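Local coordinates for amine Dehydrogenase (Pseudomonas putida, PDB 1JMX), which probably serves as the beta-propeller subunit of a quinohemoprotein that oxidatively deaminates primary amines and passes the electrons to heme c, at residues Y214-F219 / D230-Y235; Q248-L253 / A278-K283; G88-S93 / T113-D118. All blocks are in the same frame, centred on the assembly; numbering follows the deposited sequence.

Contact 1 (Y214-F219 / D230-Y235); sequences YTIARF and DLLYGY
Arg218 and Asp230 pair through backbone and side chain alike: N and O of each bond to O and N of the other, and a salt bridge joins the guanidinium to the carboxylate, the two side chains lying side by side. Arg218 CB lies 3.8 Å from Leu232 CD1. CG is anti to the backbone N (chi1 -176°), and bends at chi2 and chi3 turn the guanidinium over Leu232: Arg218 NE stands 4.0 Å from Leu232 CD1, which covers one face, 3.5 Å from Arg218 NH2. Arg218 NH1 reaches Asp230 OD2 at 3.0 Å, but at an N-H...O angle of 121° this hydrogen bond is weak, and charge attraction probably does most of the work. Strands 214-218 and 230-235 belong to an antiparallel hairpin in one propeller blade; Tyr214-Gly234 and Ile216-Leu232 are the segments' other hydrogen-bonded pairs. Gly234 suits its place because its CA sits 3.7 Å from the centroid of the Tyr214 ring, where a CB would strike the ring. With a leucine in place of Tyr214, Gly234 would probably lose its aromatic cover and Glu249 the hydroxyl that bonds to it. On the other sheet face, Thr215 CG2 rests over the Tyr233 ring, while Tyr233 OH bonds to Tyr257 N.

Contact 2 (Q248-L253 / A278-K283); sequences QEFADL and AKYDLK
The carbonyl oxygen of Phe250 is buried beside the Tyr280 ring with no hydrogen-bond partner in the model; its neighbour there is Tyr280 CD2, 3.7 Å away. The chain turns a corner at Ala251. Beside this carbonyl, the two aromatic side chains make a T-shaped stack. CG of Phe250 stands between the backbone N and the carbonyl carbon (chi1 62°), and this brings the CD1-CE1 edge up to the tyrosine. Phe250 CD1 lies 3.9 Å from Tyr280 CG, CE1 sits over the tyrosine face toward its rim, and the ring planes meet at 71°. Phenylalanine fits because its edge C-H groups can press on the pi face of the tyrosine. Leu282 adds a second apolar contact: its CD1 packs tightly on Phe250 CB at 3.4 Å and also touches the amide end of Gln248. The Gln248 chain bends at chi2, and its amide makes two unequal bonds. Gln248 NE2 donates to Glu249 O of its own strand at 2.9 Å, from well above the carbonyl plane, and makes a weak, long bond to Leu282 O at 3.4 Å. Tyrosine suits position 280 because its hydroxyl finds polar company beyond the apolar patch: Tyr280 OH bonds to Tyr257 OH and, at 2.8 Å, to a water that donates to Asp252 O. Strand 245-250 is outermost, within this chain, in one sheet, and strand 276-281 lies inside the next, so this is packing between adjacent propeller blades. Tyr233 of strand 230-239 packs on Phe250, Ile270 of strand 269-274 touches both Phe250 and Leu282, and Leu287 of strand 286-292 lies against Tyr280.

Contact 3 (G88-S93 / T113-D118); sequences GEVGRS and TQRLND. With HEC (heme c), chain F.
Val90 and Thr113 exchange two backbone hydrogen bonds, Val90 N to Thr113 O and Thr113 N to Val90 O, each 2.8 Å long. They form the hydrogen-bonded pair near the open end of the antiparallel hairpin 89-99/105-115, part of a propeller blade. Beyond them Arg115 N donates to Gly88 O over a longer 3.3 Å; Gly88 adopts a positive phi of 73°, a conformation that comes easily without a side chain. Glu89 and Gln114 face each other as a non-hydrogen-bonded pair, Glu89 CG packing 3.8 Å from Gln114 CA. The glutamate carboxylate is held elsewhere, by salt bridges to Lys123 and Arg126, so its methylenes serve the hairpin while its charge ties in the segment of the same chain that holds Lys123 and Arg126. On the other face Val90 uses both branches: CG1 lies over the centre of the Arg92 guanidinium, and CG2 touches Arg115 CD at 3.7 Å. A branched apolar residue here gives both arginines an aliphatic surface. Arg115 runs out extended from CG to NE and packs on Gln129 of the neighbouring heme-binding subunit. Past the strand, 116-118 lead to heme c. Asn117 ND2 bonds to Cys15 O of that subunit, and Asp118 OD2 to its Ser25 OG. The heme is met by main-chain oxygens: Asn117 O lies 3.2 Å from the heme methyl CMD, and Asp118 O the same distance from CAD, the first carbon of a propionate arm.

In the fold
From the N terminus, contact 3 comes first, closing the hairpin 89-99/105-115 whose exit segment reaches heme c at the interface with the heme-binding subunit. Contact 1 closes another hairpin, 209-218/230-239, and contact 2 then spans from strand 245-250 to strand 276-281 of the next blade. The three follow in series; none encloses or crosses another. Contacts 1 and 2 adjoin, their centres about 11 Å apart, because strands 230-239 and 245-250 are neighbours in one sheet. Contact 3 lies about 43 Å from contact 2, centre to centre, across the centre of the chain. Seven successive antiparallel sheets mark a seven-bladed propeller: contacts 1 and 3 build within blades, contact 2 between two.

Contact 1 (Y214-F219 / D230-Y235)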
loop_
_atom_site.group_PDB
_atom_site.type_symbol
_atom_site.label_atom_id
_atom_site.label_comp_id
_atom_site.label_asym_id
_atom_site.label_seq_id
_atom_site.Cartn_x
_atom_site.Cartn_y
_atom_site.Cartn_z
ATOM N N TYR B 214 -13.257 18.314 -10.570
ATOM C CA TYR B 214 -11.812 18.409 -10.606
ATOM C C TYR B 214 -11.372 19.289 -9.449
ATOM O O TYR B 214 -12.202 19.940 -8.818
ATOM C CB TYR B 214 -11.318 18.978 -11.949
ATOM C CG TYR B 214 -11.706 20.412 -12.249
ATOM C CD1 TYR B 214 -10.927 21.478 -11.796
ATOM C CD2 TYR B 214 -12.835 20.702 -13.025
ATOM C CE1 TYR B 214 -11.258 22.798 -12.110
ATOM C CE2 TYR B 214 -13.177 22.025 -13.343
ATOM C CZ TYR B 214 -12.381 23.060 -12.880
ATOM O OH TYR B 214 -12.708 24.349 -13.187
ATOM N N THR B 215 -10.089 19.229 -9.110
ATOM C CA THR B 215 -9.543 20.070 -8.054
ATOM C C THR B 215 -8.428 20.851 -8.714
ATOM O O THR B 215 -7.862 20.407 -9.715
ATOM C CB THR B 215 -8.968 19.265 -6.855
ATOM O OG1 THR B 215 -7.886 18.436 -7.291
ATOM C CG2 THR B 215 -10.040 18.409 -6.200
ATOM N N ILE B 216 -8.142 22.034 -8.194
ATOM C CA ILE B 216 -7.082 22.856 -8.758
ATOM C C ILE B 216 -6.505 23.741 -7.666
ATOM O O ILE B 216 -7.213 24.126 -6.738
ATOM C CB ILE B 216 -7.594 23.716 -9.953
ATOM C CG1 ILE B 216 -6.407 24.282 -10.737
ATOM C CG2 ILE B 216 -8.527 24.828 -9.463
ATOM C CD1 ILE B 216 -6.782 25.038 -11.980
ATOM N N ALA B 217 -5.205 23.998 -7.747
ATOM C CA ALA B 217 -4.524 24.837 -6.766
ATOM C C ALA B 217 -4.405 26.264 -7.276
ATOM O O ALA B 217 -3.935 26.493 -8.387
ATOM C CB ALA B 217 -3.140 24.275 -6.469
ATOM N N ARG B 218 -4.873 27.225 -6.487
ATOM C CA ARG B 218 -4.766 28.610 -6.900
ATOM C C ARG B 218 -3.630 29.208 -6.101
ATOM O O ARG B 218 -3.741 29.390 -4.890
ATOM C CB ARG B 218 -6.045 29.394 -6.636
ATOM C CG ARG B 218 -5.934 30.812 -7.171
ATOM C CD ARG B 218 -6.689 31.831 -6.337
ATOM N NE ARG B 218 -8.131 31.613 -6.361
ATOM C CZ ARG B 218 -8.871 31.377 -5.277
ATOM N NH1 ARG B 218 -8.302 31.333 -4.066
ATOM N NH2 ARG B 218 -10.180 31.148 -5.407
ATOM N N PHE B 219 -2.529 29.486 -6.786
ATOM C CA PHE B 219 -1.338 30.057 -6.165
ATOM C C PHE B 219 -1.571 31.419 -5.482
ATOM O O PHE B 219 -0.853 31.701 -4.486
ATOM C CB PHE B 219 -0.242 30.200 -7.214
ATOM C CG PHE B 219 0.030 28.944 -7.989
ATOM C CD1 PHE B 219 0.279 29.004 -9.360
ATOM C CD2 PHE B 219 0.087 27.710 -7.347
ATOM C CE1 PHE B 219 0.588 27.852 -10.080
ATOM C CE2 PHE B 219 0.397 26.547 -8.061
ATOM C CZ PHE B 219 0.649 26.621 -9.427
ATOM N N ASP B 230 -4.027 27.559 -2.764
ATOM C CA ASP B 230 -5.379 27.352 -2.256
ATOM C C ASP B 230 -6.130 26.258 -3.025
ATOM O O ASP B 230 -6.379 26.384 -4.227
ATOM C CB ASP B 230 -6.143 28.679 -2.355
ATOM C CG ASP B 230 -7.331 28.746 -1.425
ATOM O OD1 ASP B 230 -7.361 27.973 -0.438
ATOM O OD2 ASP B 230 -8.229 29.591 -1.670
ATOM N N LEU B 231 -6.533 25.211 -2.315
ATOM C CA LEU B 231 -7.251 24.108 -2.936
ATOM C C LEU B 231 -8.714 24.402 -3.210
ATOM O O LEU B 231 -9.470 24.710 -2.300
ATOM C CB LEU B 231 -7.121 22.834 -2.099
ATOM C CG LEU B 231 -5.848 22.013 -2.326
ATOM C CD1 LEU B 231 -5.881 20.747 -1.464
ATOM C CD2 LEU B 231 -5.723 21.646 -3.812
ATOM N N LEU B 232 -9.111 24.247 -4.470
ATOM C CA LEU B 232 -10.484 24.500 -4.894
ATOM C C LEU B 232 -11.093 23.309 -5.638
ATOM O O LEU B 232 -10.379 22.495 -6.227
ATOM C CB LEU B 232 -10.519 25.707 -5.838
ATOM C CG LEU B 232 -9.940 27.035 -5.358
ATOM C CD1 LEU B 232 -9.584 27.898 -6.546
ATOM C CD2 LEU B 232 -10.939 27.742 -4.453
ATOM N N TYR B 233 -12.416 23.201 -5.585
ATOM C CA TYR B 233 -13.119 22.161 -6.318
ATOM C C TYR B 233 -13.789 22.855 -7.491
ATOM O O TYR B 233 -14.284 23.977 -7.370
ATOM C CB TYR B 233 -14.173 21.460 -5.464
ATOM C CG TYR B 233 -13.833 20.012 -5.172
ATOM C CD1 TYR B 233 -13.463 19.614 -3.892
ATOM C CD2 TYR B 233 -13.838 19.048 -6.184
ATOM C CE1 TYR B 233 -13.103 18.306 -3.622
ATOM C CE2 TYR B 233 -13.473 17.728 -5.921
ATOM C CZ TYR B 233 -13.105 17.368 -4.636
ATOM O OH TYR B 233 -12.708 16.085 -4.351
ATOM N N GLY B 234 -13.748 22.204 -8.640
ATOM C CA GLY B 234 -14.353 22.765 -9.822
ATOM C C GLY B 234 -15.298 21.783 -10.474
ATOM O O GLY B 234 -15.376 20.605 -10.107
ATOM N N TYR B 235 -16.017 22.291 -11.462
ATOM C CA TYR B 235 -16.977 21.520 -12.215
ATOM C C TYR B 235 -16.714 21.824 -13.680
ATOM O O TYR B 235 -16.580 22.982 -14.082
ATOM C CB TYR B 235 -18.387 21.960 -11.850
ATOM C CG TYR B 235 -19.487 21.170 -12.502
ATOM C CD1 TYR B 235 -19.848 19.921 -12.011
ATOM C CD2 TYR B 235 -20.234 21.707 -13.547
ATOM C CE1 TYR B 235 -20.935 19.230 -12.529
ATOM C CE2 TYR B 235 -21.326 21.020 -14.075
ATOM C CZ TYR B 235 -21.673 19.786 -13.555
ATOM O OH TYR B 235 -22.791 19.123 -14.012
#

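Contact 2 (Q248-L253 / A278-K283)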
loop_
_atom_site.group_PDB
_atom_site.type_symbol
_atom_site.label_atom_id
_atom_site.label_comp_id
_atom_site.label_asym_id
_atom_site.label_seq_id
_atom_site.Cartn_x
_atom_site.Cartn_y
_atom_site.Cartn_z
ATOM N N GLN B 248 -15.769 25.792 -13.896
ATOM C CA GLN B 248 -15.918 26.796 -12.858
ATOM C C GLN B 248 -15.751 26.221 -11.460
ATOM O O GLN B 248 -16.344 25.189 -11.133
ATOM C CB GLN B 248 -17.268 27.510 -12.978
ATOM C CG GLN B 248 -18.403 26.933 -12.160
ATOM C CD GLN B 248 -19.194 28.033 -11.482
ATOM O OE1 GLN B 248 -20.020 28.703 -12.114
ATOM N NE2 GLN B 248 -18.910 28.265 -10.201
ATOM N N GLU B 249 -14.926 26.879 -10.648
ATOM C CA GLU B 249 -14.705 26.446 -9.271
ATOM C C GLU B 249 -15.922 26.859 -8.440
ATOM O O GLU B 249 -16.451 27.962 -8.615
ATOM C CB GLU B 249 -13.430 27.066 -8.709
ATOM C CG GLU B 249 -12.162 26.611 -9.409
ATOM C CD GLU B 249 -12.025 27.175 -10.809
ATOM O OE1 GLU B 249 -12.328 28.371 -11.008
ATOM O OE2 GLU B 249 -11.602 26.433 -11.716
ATOM N N PHE B 250 -16.382 25.972 -7.558
ATOM C CA PHE B 250 -17.563 26.258 -6.741
ATOM C C PHE B 250 -17.382 26.197 -5.221
ATOM O O PHE B 250 -18.362 26.249 -4.478
ATOM C CB PHE B 250 -18.726 25.343 -7.155
ATOM C CG PHE B 250 -18.451 23.874 -6.965
ATOM C CD1 PHE B 250 -18.793 23.236 -5.774
ATOM C CD2 PHE B 250 -17.874 23.122 -7.984
ATOM C CE1 PHE B 250 -18.565 21.873 -5.601
ATOM C CE2 PHE B 250 -17.642 21.753 -7.819
ATOM C CZ PHE B 250 -17.989 21.130 -6.626
ATOM N N ALA B 251 -16.139 26.100 -4.765
ATOM C CA ALA B 251 -15.874 26.013 -3.334
ATOM C C ALA B 251 -14.417 25.739 -2.998
ATOM O O ALA B 251 -13.686 25.125 -3.777
ATOM C CB ALA B 251 -16.730 24.909 -2.723
ATOM N N ASP B 252 -13.994 26.204 -1.827
ATOM C CA ASP B 252 -12.644 25.929 -1.380
ATOM C C ASP B 252 -12.728 24.512 -0.826
ATOM O O ASP B 252 -13.692 24.159 -0.147
ATOM C CB ASP B 252 -12.186 26.897 -0.283
ATOM C CG ASP B 252 -10.752 26.629 0.157
ATOM O OD1 ASP B 252 -10.551 26.024 1.234
ATOM O OD2 ASP B 252 -9.815 26.981 -0.596
ATOM N N LEU B 253 -11.752 23.690 -1.183
ATOM C CA LEU B 253 -11.698 22.305 -0.742
ATOM C C LEU B 253 -11.446 22.136 0.763
ATOM O O LEU B 253 -10.385 22.508 1.271
ATOM C CB LEU B 253 -10.613 21.574 -1.539
ATOM C CG LEU B 253 -10.476 20.049 -1.539
ATOM C CD1 LEU B 253 -9.524 19.661 -2.651
ATOM C CD2 LEU B 253 -9.978 19.523 -0.196
ATOM N N ALA B 278 -22.606 17.012 0.278
ATOM C CA ALA B 278 -22.621 18.466 0.375
ATOM C C ALA B 278 -23.446 19.124 -0.723
ATOM O O ALA B 278 -23.467 18.668 -1.863
ATOM C CB ALA B 278 -21.213 19.016 0.384
ATOM N N LYS B 279 -24.084 20.231 -0.362
ATOM C CA LYS B 279 -24.945 21.000 -1.250
ATOM C C LYS B 279 -24.300 22.370 -1.399
ATOM O O LYS B 279 -24.113 23.068 -0.410
ATOM C CB LYS B 279 -26.325 21.127 -0.596
ATOM C CG LYS B 279 -27.394 21.748 -1.441
ATOM C CD LYS B 279 -28.738 21.579 -0.751
ATOM C CE LYS B 279 -29.834 22.312 -1.510
ATOM N NZ LYS B 279 -31.185 22.065 -0.937
ATOM N N TYR B 280 -23.916 22.730 -2.620
ATOM C CA TYR B 280 -23.270 24.013 -2.862
ATOM C C TYR B 280 -24.036 24.965 -3.755
ATOM O O TYR B 280 -24.778 24.550 -4.646
ATOM C CB TYR B 280 -21.890 23.817 -3.483
ATOM C CG TYR B 280 -20.869 23.309 -2.522
ATOM C CD1 TYR B 280 -20.768 21.949 -2.243
ATOM C CD2 TYR B 280 -20.019 24.183 -1.864
ATOM C CE1 TYR B 280 -19.847 21.473 -1.326
ATOM C CE2 TYR B 280 -19.093 23.719 -0.944
ATOM C CZ TYR B 280 -19.013 22.363 -0.677
ATOM O OH TYR B 280 -18.121 21.905 0.254
ATOM N N ASP B 281 -23.769 26.251 -3.553
ATOM C CA ASP B 281 -24.364 27.311 -4.341
ATOM C C ASP B 281 -23.255 27.668 -5.326
ATOM O O ASP B 281 -22.213 28.165 -4.917
ATOM C CB ASP B 281 -24.670 28.507 -3.440
ATOM C CG ASP B 281 -25.477 29.571 -4.137
ATOM O OD1 ASP B 281 -25.043 30.062 -5.200
ATOM O OD2 ASP B 281 -26.554 29.915 -3.610
ATOM N N LEU B 282 -23.454 27.357 -6.606
ATOM C CA LEU B 282 -22.446 27.638 -7.637
ATOM C C LEU B 282 -22.113 29.121 -7.762
ATOM O O LEU B 282 -20.943 29.502 -7.834
ATOM C CB LEU B 282 -22.903 27.146 -9.017
ATOM C CG LEU B 282 -22.688 25.722 -9.530
ATOM C CD1 LEU B 282 -21.219 25.344 -9.498
ATOM C CD2 LEU B 282 -23.511 24.775 -8.718
ATOM N N LYS B 283 -23.154 29.940 -7.871
ATOM C CA LYS B 283 -23.000 31.386 -8.016
ATOM C C LYS B 283 -22.172 31.955 -6.856
ATOM O O LYS B 283 -21.106 32.554 -7.067
ATOM C CB LYS B 283 -24.391 32.053 -8.074
ATOM C CG LYS B 283 -24.375 33.569 -8.312
ATOM C CD LYS B 283 -25.794 34.183 -8.274
ATOM C CE LYS B 283 -26.223 34.669 -6.874
ATOM N NZ LYS B 283 -25.529 35.937 -6.435
HETATM O O HOH W 1 -16.087 23.281 1.531
#

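Contact 3 (G88-S93 / T113-D118)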
loop_
_atom_site.group_PDB
_atom_site.type_symbol
_atom_site.label_atom_id
_atom_site.label_comp_id
_atom_site.label_asym_id
_atom_site.label_seq_id
_atom_site.Cartn_x
_atom_site.Cartn_y
_atom_site.Cartn_z
ATOM N N GLY B 88 -2.163 -12.269 -29.579
ATOM C CA GLY B 88 -1.082 -12.105 -28.619
ATOM C C GLY B 88 -1.116 -10.881 -27.714
ATOM O O GLY B 88 -0.119 -10.571 -27.049
ATOM N N GLU B 89 -2.253 -10.191 -27.681
ATOM C CA GLU B 89 -2.413 -8.998 -26.858
ATOM C C GLU B 89 -3.636 -9.087 -25.961
ATOM O O GLU B 89 -4.640 -9.700 -26.315
ATOM C CB GLU B 89 -2.519 -7.741 -27.737
ATOM C CG GLU B 89 -1.187 -7.190 -28.213
ATOM C CD GLU B 89 -1.323 -6.100 -29.269
ATOM O OE1 GLU B 89 -2.295 -5.315 -29.232
ATOM O OE2 GLU B 89 -0.437 -6.021 -30.141
ATOM N N VAL B 90 -3.518 -8.506 -24.772
ATOM C CA VAL B 90 -4.612 -8.462 -23.812
ATOM C C VAL B 90 -5.058 -6.999 -23.749
ATOM O O VAL B 90 -4.255 -6.108 -23.477
ATOM C CB VAL B 90 -4.172 -8.950 -22.404
ATOM C CG1 VAL B 90 -5.347 -8.879 -21.428
ATOM C CG2 VAL B 90 -3.645 -10.377 -22.482
ATOM N N GLY B 91 -6.329 -6.761 -24.052
ATOM C CA GLY B 91 -6.861 -5.413 -24.044
ATOM C C GLY B 91 -7.760 -5.066 -22.872
ATOM O O GLY B 91 -8.694 -5.795 -22.542
ATOM N N ARG B 92 -7.487 -3.915 -22.270
ATOM C CA ARG B 92 -8.257 -3.428 -21.136
ATOM C C ARG B 92 -8.804 -2.030 -21.395
ATOM O O ARG B 92 -8.158 -1.201 -22.021
ATOM C CB ARG B 92 -7.393 -3.392 -19.880
ATOM C CG ARG B 92 -7.767 -4.418 -18.847
ATOM C CD ARG B 92 -6.996 -5.699 -19.023
ATOM N NE ARG B 92 -7.897 -6.843 -18.943
ATOM C CZ ARG B 92 -7.679 -7.933 -18.214
ATOM N NH1 ARG B 92 -6.582 -8.049 -17.473
ATOM N NH2 ARG B 92 -8.556 -8.925 -18.260
ATOM N N SER B 93 -9.996 -1.767 -20.887
ATOM C CA SER B 93 -10.607 -0.462 -21.049
ATOM C C SER B 93 -10.784 0.217 -19.676
ATOM O O SER B 93 -11.501 -0.284 -18.813
ATOM C CB SER B 93 -11.948 -0.611 -21.766
ATOM O OG SER B 93 -12.618 0.629 -21.860
ATOM N N THR B 113 -1.748 -4.926 -24.040
ATOM C CA THR B 113 -0.440 -5.368 -23.592
ATOM C C THR B 113 -0.124 -6.684 -24.277
ATOM O O THR B 113 -0.891 -7.636 -24.218
ATOM C CB THR B 113 -0.377 -5.593 -22.072
ATOM O OG1 THR B 113 -0.747 -4.387 -21.397
ATOM C CG2 THR B 113 1.039 -5.983 -21.650
ATOM N N GLN B 114 1.002 -6.714 -24.962
ATOM C CA GLN B 114 1.432 -7.918 -25.629
ATOM C C GLN B 114 2.093 -8.788 -24.561
ATOM O O GLN B 114 3.069 -8.375 -23.939
ATOM C CB GLN B 114 2.423 -7.548 -26.726
ATOM C CG GLN B 114 2.828 -8.687 -27.621
ATOM C CD GLN B 114 3.819 -8.241 -28.669
ATOM O OE1 GLN B 114 4.875 -7.704 -28.345
ATOM N NE2 GLN B 114 3.474 -8.440 -29.933
ATOM N N ARG B 115 1.507 -9.948 -24.284
ATOM C CA ARG B 115 2.069 -10.859 -23.291
ATOM C C ARG B 115 2.805 -12.012 -23.954
ATOM O O ARG B 115 2.189 -12.890 -24.562
ATOM C CB ARG B 115 0.987 -11.407 -22.369
ATOM C CG ARG B 115 0.434 -10.394 -21.415
ATOM C CD ARG B 115 -0.567 -11.021 -20.477
ATOM N NE ARG B 115 -0.995 -10.064 -19.460
ATOM C CZ ARG B 115 -1.784 -10.356 -18.431
ATOM N NH1 ARG B 115 -2.247 -11.590 -18.277
ATOM N NH2 ARG B 115 -2.087 -9.413 -17.539
ATOM N N LEU B 116 4.131 -11.975 -23.867
ATOM C CA LEU B 116 4.971 -13.017 -24.443
ATOM C C LEU B 116 5.404 -14.003 -23.354
ATOM O O LEU B 116 5.048 -13.849 -22.182
ATOM C CB LEU B 116 6.177 -12.402 -25.172
ATOM C CG LEU B 116 5.806 -11.459 -26.326
ATOM C CD1 LEU B 116 7.007 -11.140 -27.198
ATOM C CD2 LEU B 116 4.746 -12.125 -27.171
ATOM N N ASN B 117 6.153 -15.019 -23.759
ATOM C CA ASN B 117 6.613 -16.062 -22.856
ATOM C C ASN B 117 7.382 -15.616 -21.614
ATOM O O ASN B 117 7.138 -16.128 -20.525
ATOM C CB ASN B 117 7.441 -17.090 -23.634
ATOM C CG ASN B 117 8.572 -16.455 -24.415
ATOM O OD1 ASN B 117 8.347 -15.619 -25.293
ATOM N ND2 ASN B 117 9.798 -16.838 -24.092
ATOM N N ASP B 118 8.274 -14.643 -21.773
ATOM C CA ASP B 118 9.104 -14.171 -20.664
ATOM C C ASP B 118 9.105 -12.662 -20.383
ATOM O O ASP B 118 9.950 -12.176 -19.634
ATOM C CB ASP B 118 10.548 -14.655 -20.863
ATOM C CG ASP B 118 11.223 -14.023 -22.070
ATOM O OD1 ASP B 118 10.535 -13.414 -22.908
ATOM O OD2 ASP B 118 12.458 -14.123 -22.184
HETATM FE FE HEC F . 9.334 -16.419 -15.116
HETATM C CHA HEC F . 9.475 -13.113 -15.760
HETATM C CHB HEC F . 12.002 -16.143 -13.057
HETATM C CHC HEC F . 9.198 -19.772 -14.488
HETATM C CHD HEC F . 6.633 -16.710 -17.214
HETATM N NA HEC F . 10.487 -14.947 -14.536
HETATM C C1A HEC F . 10.418 -13.626 -14.893
HETATM C C2A HEC F . 11.464 -12.846 -14.244
HETATM C C3A HEC F . 12.166 -13.705 -13.489
HETATM C C4A HEC F . 11.562 -15.007 -13.667
HETATM C CMA HEC F . 13.362 -13.365 -12.621
HETATM C CAA HEC F . 11.693 -11.361 -14.405
HETATM C CBA HEC F . 11.029 -10.630 -13.259
HETATM C CGA HEC F . 11.198 -9.125 -13.333
HETATM O O1A HEC F . 11.830 -8.620 -14.276
HETATM O O2A HEC F . 10.686 -8.437 -12.429
HETATM N NB HEC F . 10.361 -17.679 -14.017
HETATM C C1B HEC F . 11.461 -17.401 -13.203
HETATM C C2B HEC F . 11.989 -18.549 -12.546
HETATM C C3B HEC F . 11.201 -19.586 -12.961
HETATM C C4B HEC F . 10.191 -19.044 -13.859
HETATM C CMB HEC F . 13.199 -18.584 -11.589
HETATM C CAB HEC F . 11.420 -21.020 -12.524
HETATM C CBB HEC F . 10.817 -21.493 -11.198
HETATM N NC HEC F . 8.164 -17.913 -15.719
HETATM C C1C HEC F . 8.250 -19.251 -15.355
HETATM C C2C HEC F . 7.232 -20.047 -15.993
HETATM C C3C HEC F . 6.525 -19.212 -16.761
HETATM C C4C HEC F . 7.094 -17.871 -16.586
HETATM C CMC HEC F . 7.037 -21.553 -15.818
HETATM C CAC HEC F . 5.515 -19.668 -17.802
HETATM C CBC HEC F . 4.065 -19.940 -17.450
HETATM N ND HEC F . 8.268 -15.177 -16.250
HETATM C C1D HEC F . 7.183 -15.443 -17.056
HETATM C C2D HEC F . 6.688 -14.231 -17.723
HETATM C C3D HEC F . 7.513 -13.235 -17.288
HETATM C C4D HEC F . 8.465 -13.831 -16.398
HETATM C CMD HEC F . 5.504 -14.125 -18.692
HETATM C CAD HEC F . 7.482 -11.749 -17.641
HETATM C CBD HEC F . 6.531 -10.889 -16.823
HETATM C CGD HEC F . 6.809 -10.938 -15.340
HETATM O O1D HEC F . 6.035 -11.556 -14.605
HETATM O O2D HEC F . 7.807 -10.356 -14.890
#